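Local coordinates for protein pullulanase (Bacillus acidopullulyticus, PDB 2WAN) that probably hydrolyses alpha-1,6-glucosidic linkages in pullulan and related starch polysaccharides, acting as a debranching glycoside hydrolase, at residues E356-D361 against W365-S370; T327-W332 against G371-W376. All coordinates share one frame; numbering follows the deposited sequence. Where two conformers were deposited one is given.

Contact 1. Residues E356-D361 against W365-S370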
loop_
_atom_site.group_PDB
_atom_site.type_symbol
_atom_site.label_atom_id
_atom_site.label_comp_id
_atom_site.label_asym_id
_atom_site.label_seq_id
_atom_site.Cartn_x
_atom_site.Cartn_y
_atom_site.Cartn_z
ATOM N N GLU A 356 -19.664 -27.447 19.605
ATOM C CA GLU A 356 -19.753 -27.566 18.160
ATOM C C GLU A 356 -20.404 -26.306 17.564
ATOM O O GLU A 356 -21.448 -25.846 18.042
ATOM C CB GLU A 356 -20.565 -28.811 17.761
ATOM C CG GLU A 356 -19.793 -30.111 17.787
ATOM C CD GLU A 356 -18.772 -30.204 16.664
ATOM O OE1 GLU A 356 -17.804 -30.966 16.828
ATOM O OE2 GLU A 356 -18.940 -29.521 15.628
ATOM N N MET A 357 -19.781 -25.735 16.538
ATOM C CA MET A 357 -20.441 -24.673 15.775
ATOM C C MET A 357 -21.259 -25.287 14.635
ATOM O O MET A 357 -21.125 -26.478 14.339
ATOM C CB MET A 357 -19.430 -23.633 15.270
ATOM C CG MET A 357 -18.670 -22.967 16.418
ATOM S SD MET A 357 -17.446 -21.721 15.903
ATOM C CE MET A 357 -18.522 -20.401 15.319
ATOM N N GLN A 358 -22.104 -24.466 14.021
ATOM C CA GLN A 358 -23.051 -24.910 13.003
ATOM C C GLN A 358 -22.658 -24.364 11.645
ATOM O O GLN A 358 -22.439 -23.163 11.503
ATOM C CB GLN A 358 -24.466 -24.424 13.332
ATOM C CG GLN A 358 -24.951 -24.704 14.746
ATOM C CD GLN A 358 -26.170 -23.864 15.129
ATOM O OE1 GLN A 358 -26.990 -23.490 14.277
ATOM N NE2 GLN A 358 -26.297 -23.572 16.422
ATOM N N LYS A 359 -22.579 -25.247 10.653
ATOM C CA LYS A 359 -22.431 -24.825 9.256
ATOM C C LYS A 359 -23.542 -23.845 8.882
ATOM O O LYS A 359 -24.727 -24.122 9.097
ATOM C CB LYS A 359 -22.466 -26.029 8.312
ATOM C CG LYS A 359 -21.108 -26.532 7.898
ATOM C CD LYS A 359 -21.194 -27.763 6.978
ATOM C CE LYS A 359 -19.801 -28.315 6.649
ATOM N NZ LYS A 359 -19.835 -29.663 6.015
ATOM N N SER A 360 -23.151 -22.698 8.333
ATOM C CA SER A 360 -24.088 -21.641 7.973
ATOM C C SER A 360 -23.798 -21.092 6.560
ATOM O O SER A 360 -23.149 -21.764 5.764
ATOM C CB SER A 360 -24.051 -20.532 9.034
ATOM O OG SER A 360 -25.089 -19.588 8.836
ATOM N N ASP A 361 -24.270 -19.883 6.268
ATOM C CA ASP A 361 -24.194 -19.282 4.921
ATOM C C ASP A 361 -22.779 -19.172 4.333
ATOM O O ASP A 361 -21.857 -18.678 4.986
ATOM C CB ASP A 361 -24.789 -17.869 4.928
ATOM C CG ASP A 361 -26.271 -17.836 5.277
ATOM O OD1 ASP A 361 -26.944 -18.886 5.236
ATOM O OD2 ASP A 361 -26.759 -16.726 5.593
ATOM N N TRP A 365 -19.271 -20.693 9.698
ATOM C CA TRP A 365 -19.735 -21.474 10.835
ATOM C C TRP A 365 -20.165 -20.482 11.902
ATOM O O TRP A 365 -19.515 -19.449 12.112
ATOM C CB TRP A 365 -18.619 -22.376 11.361
ATOM C CG TRP A 365 -18.221 -23.492 10.416
ATOM C CD1 TRP A 365 -17.567 -23.370 9.220
ATOM C CD2 TRP A 365 -18.433 -24.897 10.616
ATOM N NE1 TRP A 365 -17.374 -24.615 8.652
ATOM C CE2 TRP A 365 -17.889 -25.569 9.494
ATOM C CE3 TRP A 365 -19.037 -25.652 11.633
ATOM C CZ2 TRP A 365 -17.922 -26.966 9.366
ATOM C CZ3 TRP A 365 -19.072 -27.044 11.502
ATOM C CH2 TRP A 365 -18.524 -27.683 10.375
ATOM N N LYS A 366 -21.261 -20.792 12.587
ATOM C CA LYS A 366 -21.823 -19.855 13.545
ATOM C C LYS A 366 -22.216 -20.527 14.850
ATOM O O LYS A 366 -22.428 -21.747 14.904
ATOM C CB LYS A 366 -23.032 -19.133 12.949
ATOM C CG LYS A 366 -24.275 -20.027 12.793
ATOM C CD LYS A 366 -25.470 -19.240 12.324
ATOM C CE LYS A 366 -26.745 -20.081 12.422
ATOM N NZ LYS A 366 -27.942 -19.306 11.983
ATOM N N LEU A 367 -22.329 -19.722 15.899
ATOM C CA LEU A 367 -22.884 -20.209 17.167
ATOM C C LEU A 367 -23.312 -19.064 18.062
ATOM O O LEU A 367 -22.575 -18.078 18.221
ATOM C CB LEU A 367 -21.882 -21.092 17.918
ATOM C CG LEU A 367 -22.434 -21.851 19.131
ATOM C CD1 LEU A 367 -23.499 -22.866 18.663
ATOM C CD2 LEU A 367 -21.303 -22.556 19.868
ATOM N N GLN A 368 -24.507 -19.193 18.638
ATOM C CA GLN A 368 -24.930 -18.294 19.705
ATOM C C GLN A 368 -24.757 -19.010 21.042
ATOM O O GLN A 368 -25.215 -20.142 21.215
ATOM C CB GLN A 368 -26.382 -17.845 19.510
ATOM C CG GLN A 368 -26.810 -16.747 20.481
ATOM C CD GLN A 368 -28.253 -16.317 20.300
ATOM O OE1 GLN A 368 -28.965 -16.063 21.276
ATOM N NE2 GLN A 368 -28.695 -16.234 19.051
ATOM N N VAL A 369 -24.091 -18.344 21.972
ATOM C CA VAL A 369 -23.852 -18.872 23.309
ATOM C C VAL A 369 -24.584 -18.001 24.319
ATOM O O VAL A 369 -24.307 -16.809 24.433
ATOM C CB VAL A 369 -22.339 -18.938 23.638
ATOM C CG1 VAL A 369 -22.112 -19.610 24.997
ATOM C CG2 VAL A 369 -21.578 -19.678 22.532
ATOM N N SER A 370 -25.539 -18.606 25.035
ATOM C CA SER A 370 -26.317 -17.875 26.029
ATOM C C SER A 370 -25.487 -17.574 27.270
ATOM O O SER A 370 -24.590 -18.339 27.652
ATOM C CB SER A 370 -27.582 -18.650 26.410
ATOM O OG SER A 370 -27.240 -19.926 26.910
HETATM O O HOH W 1 -27.498 -20.529 9.164
#

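Contact 2. Residues T327-W332 against G371-W376. With SO4 (sulfate ion), chain K.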
loop_
_atom_site.group_PDB
_atom_site.type_symbol
_atom_site.label_atom_id
_atom_site.label_comp_id
_atom_site.label_asym_id
_atom_site.label_seq_id
_atom_site.Cartn_x
_atom_site.Cartn_y
_atom_site.Cartn_z
ATOM N N THR A 327 -23.567 -14.084 23.504
ATOM C CA THR A 327 -22.561 -13.692 22.503
ATOM C C THR A 327 -22.695 -14.615 21.281
ATOM O O THR A 327 -22.812 -15.826 21.424
ATOM C CB THR A 327 -21.115 -13.717 23.089
ATOM O OG1 THR A 327 -20.988 -12.736 24.126
ATOM C CG2 THR A 327 -20.079 -13.421 22.003
ATOM N N SER A 328 -22.701 -14.031 20.085
ATOM C CA SER A 328 -22.736 -14.805 18.843
ATOM C C SER A 328 -21.372 -14.764 18.167
ATOM O O SER A 328 -20.700 -13.720 18.175
ATOM C CB SER A 328 -23.785 -14.247 17.886
ATOM O OG SER A 328 -25.081 -14.369 18.458
ATOM N N PHE A 329 -20.994 -15.897 17.577
ATOM C CA PHE A 329 -19.688 -16.073 16.943
ATOM C C PHE A 329 -19.932 -16.474 15.502
ATOM O O PHE A 329 -20.891 -17.198 15.200
ATOM C CB PHE A 329 -18.873 -17.157 17.646
ATOM C CG PHE A 329 -18.641 -16.891 19.115
ATOM C CD1 PHE A 329 -19.627 -17.180 20.065
ATOM C CD2 PHE A 329 -17.424 -16.354 19.550
ATOM C CE1 PHE A 329 -19.402 -16.939 21.425
ATOM C CE2 PHE A 329 -17.182 -16.117 20.908
ATOM C CZ PHE A 329 -18.182 -16.410 21.851
ATOM N N ARG A 330 -19.079 -15.981 14.606
ATOM C CA ARG A 330 -19.140 -16.384 13.202
ATOM C C ARG A 330 -17.764 -16.302 12.580
ATOM O O ARG A 330 -17.042 -15.313 12.780
ATOM C CB ARG A 330 -20.135 -15.544 12.389
ATOM C CG ARG A 330 -20.431 -16.182 11.005
ATOM C CD ARG A 330 -21.372 -15.354 10.147
ATOM N NE ARG A 330 -22.747 -15.315 10.660
ATOM C CZ ARG A 330 -23.719 -16.147 10.284
ATOM N NH1 ARG A 330 -23.481 -17.108 9.401
ATOM N NH2 ARG A 330 -24.935 -16.016 10.795
ATOM N N VAL A 331 -17.396 -17.365 11.860
ATOM C CA VAL A 331 -16.081 -17.467 11.208
ATOM C C VAL A 331 -16.246 -18.059 9.809
ATOM O O VAL A 331 -17.077 -18.959 9.602
ATOM C CB VAL A 331 -15.073 -18.315 12.061
ATOM C CG1 VAL A 331 -15.550 -19.783 12.212
ATOM C CG2 VAL A 331 -13.653 -18.254 11.478
ATOM N N TRP A 332 -15.469 -17.548 8.849
ATOM C CA TRP A 332 -15.485 -18.060 7.480
ATOM C C TRP A 332 -14.449 -19.169 7.322
ATOM O O TRP A 332 -13.249 -18.929 7.452
ATOM C CB TRP A 332 -15.211 -16.917 6.487
ATOM C CG TRP A 332 -15.419 -17.297 5.032
ATOM C CD1 TRP A 332 -16.601 -17.628 4.423
ATOM C CD2 TRP A 332 -14.410 -17.362 4.021
ATOM N NE1 TRP A 332 -16.382 -17.905 3.082
ATOM C CE2 TRP A 332 -15.046 -17.743 2.813
ATOM C CE3 TRP A 332 -13.026 -17.120 4.014
ATOM C CZ2 TRP A 332 -14.339 -17.898 1.608
ATOM C CZ3 TRP A 332 -12.324 -17.281 2.823
ATOM C CH2 TRP A 332 -12.984 -17.667 1.636
ATOM N N GLY A 371 -25.784 -16.441 27.891
ATOM C CA GLY A 371 -25.045 -16.034 29.077
ATOM C C GLY A 371 -24.161 -14.828 28.829
ATOM O O GLY A 371 -24.041 -14.353 27.698
ATOM N N ASN A 372 -23.549 -14.338 29.902
ATOM C CA ASN A 372 -22.723 -13.138 29.843
ATOM C C ASN A 372 -21.274 -13.570 29.733
ATOM O O ASN A 372 -20.681 -14.028 30.715
ATOM C CB ASN A 372 -22.942 -12.274 31.094
ATOM C CG ASN A 372 -22.278 -10.900 30.996
ATOM O OD1 ASN A 372 -21.358 -10.686 30.198
ATOM N ND2 ASN A 372 -22.746 -9.959 31.806
ATOM N N LEU A 373 -20.702 -13.419 28.537
ATOM C CA LEU A 373 -19.336 -13.875 28.276
ATOM C C LEU A 373 -18.313 -12.733 28.380
ATOM O O LEU A 373 -17.183 -12.850 27.900
ATOM C CB LEU A 373 -19.238 -14.563 26.903
ATOM C CG LEU A 373 -19.724 -16.015 26.780
ATOM C CD1 LEU A 373 -21.231 -16.106 26.932
ATOM C CD2 LEU A 373 -19.300 -16.622 25.454
ATOM N N GLU A 374 -18.684 -11.631 29.030
ATOM C CA GLU A 374 -17.715 -10.537 29.189
ATOM C C GLU A 374 -16.433 -11.010 29.888
ATOM O O GLU A 374 -16.480 -11.659 30.936
ATOM C CB GLU A 374 -18.319 -9.325 29.929
ATOM C CG GLU A 374 -17.355 -8.127 30.040
ATOM C CD GLU A 374 -17.991 -6.889 30.636
ATOM O OE1 GLU A 374 -19.083 -6.991 31.219
ATOM O OE2 GLU A 374 -17.377 -5.811 30.528
ATOM N N ASN A 375 -15.294 -10.664 29.288
ATOM C CA ASN A 375 -13.959 -10.993 29.802
ATOM C C ASN A 375 -13.575 -12.453 29.695
ATOM O O ASN A 375 -12.554 -12.858 30.250
ATOM C CB ASN A 375 -13.759 -10.489 31.243
ATOM C CG ASN A 375 -13.962 -8.993 31.361
ATOM O OD1 ASN A 375 -13.693 -8.244 30.424
ATOM N ND2 ASN A 375 -14.470 -8.558 32.505
ATOM N N TRP A 376 -14.367 -13.228 28.943
ATOM C CA TRP A 376 -14.025 -14.623 28.628
ATOM C C TRP A 376 -13.039 -14.657 27.453
ATOM O O TRP A 376 -12.950 -13.693 26.678
ATOM C CB TRP A 376 -15.280 -15.418 28.258
ATOM C CG TRP A 376 -16.050 -15.886 29.446
ATOM C CD1 TRP A 376 -16.675 -15.105 30.387
ATOM C CD2 TRP A 376 -16.299 -17.247 29.822
ATOM N NE1 TRP A 376 -17.285 -15.900 31.336
ATOM C CE2 TRP A 376 -17.069 -17.217 31.014
ATOM C CE3 TRP A 376 -15.936 -18.490 29.274
ATOM C CZ2 TRP A 376 -17.488 -18.384 31.665
ATOM C CZ3 TRP A 376 -16.352 -19.655 29.925
ATOM C CH2 TRP A 376 -17.128 -19.588 31.107
HETATM S S SO4 K . -19.280 -15.506 34.743
HETATM O O1 SO4 K . -20.447 -14.667 34.458
HETATM O O2 SO4 K . -19.648 -16.901 34.488
HETATM O O3 SO4 K . -18.869 -15.329 36.127
HETATM O O4 SO4 K . -18.210 -15.122 33.802
HETATM O O HOH W 2 -22.514 -12.722 26.385
#

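Contact 1. Residues E356-D361 against W365-S370
The carbonyl oxygen of Gln358 is held twice by the facing strand: it accepts from Lys366 N at 2.9 Å, and Trp365 CA brings a C-H contact to it at 3.3 Å. The return bond, from Gln358 N to Lys366 O, lies in the carbonyl plane and is nearly straight (167°). Together the two N-H...O bonds make the antiparallel hydrogen-bonded pair near the turn of a beta hairpin, built from strands 353-359 and 364-370 of the carbohydrate-binding module 48 domain.

One step toward the turn, Lys359 faces Trp365 as a non-hydrogen-bonded pair. The lysine chain runs alongside the indole, pointing the same way, and lays CG over one face of the six-membered ring, 3.7 Å from its centroid, in a CH-pi contact. Met357 O meets the same indole at its edge, with CE3 and CZ3 both near. Met357 bends at chi3 (70°), which brings CE up to 3.5 Å from Trp365 O, while its CG packs obliquely against Leu367 CB. With an alanine at Trp365 the Lys359 methylenes would probably lose the flat surface they lie on, and the Ala333 carbonyl its weak N-H bond from the indole.

The opposite face of the hairpin carries Gln358 and Lys366. With CG of Lys366 between its backbone N and carbonyl carbon (chi1 72°), the extended chain rises past Ser360, whose OG touches CD. Ser360 OG is also bonded to Arg330 NH1, and a water 2.6 Å from Ser360 OG accepts a bond from Lys366 NZ.

Contact 2. Residues T327-W332 against G371-W376
Leu373 points its side chain at strand 326-332 and meets Phe329 and Thr327 in two different ways. Against Phe329 the approach is edge-on: in the conformer described here, one of two modelled, the CD2 methyl lies in the plane of the ring, 3.8 Å from Phe329 CZ, and not over a face. The leucine and threonine side chains cross at a slant, Thr327 OG1 coming to 3.8 Å from Leu373 CB. Thr327 OG1 sits anti to its own carbonyl carbon (chi1 -64°), a setting that turns the hydroxyl to the loop.

A single water joins the hydroxyl to the loop backbone. Thr327 OG1 donates to it over 2.7 Å, and the water in turn donates a hydrogen bond to Gly371 O. Leu373 N supplies a second donor, 2.9 Å from the water oxygen, so one molecule satisfies three polar groups where the backbones stand too far apart to pair directly.

The loop is shaped by its own bonds. Asn372 OD1 accepts from Glu374 N, forming an Asx turn, and also bonds to Tyr322 OH. Trp376 N then reaches back to Leu373 O at 3.0 Å, closing a type II turn in which Asn375 takes a positive phi (71°). At the far side of the loop Trp376 NE1 donates to sulfate O4 over 2.7 Å; the ion probably comes from the crystallisation liquor.

Leu343 also touches Leu373, while Leu341 and the edge-to-face ring of Tyr378 pack on Phe329. This is the apolar interior of an immunoglobulin-like beta sandwich, as in other carbohydrate-binding module 48 domains, with a connecting loop folded over its end.

Overall arrangement
Both contacts lie in the carbohydrate-binding module 48 domain, their centres about 11 Å apart and well away from the centre of the chain. Strand 326-332 comes first, then the hairpin of contact 1, and then the loop 371-376, so contact 1 is nested within the chain span closed by contact 2. Strand 364-370 links them: it pairs antiparallel with 353-359 on one side and with 326-332 on the other, where Leu367 O probably accepts from Phe329 N, and it runs straight on into the loop. Contact 1 thus lies near the hairpin turn, and contact 2 closes the other end of the same sheet, within a domain separate from the catalytic barrel.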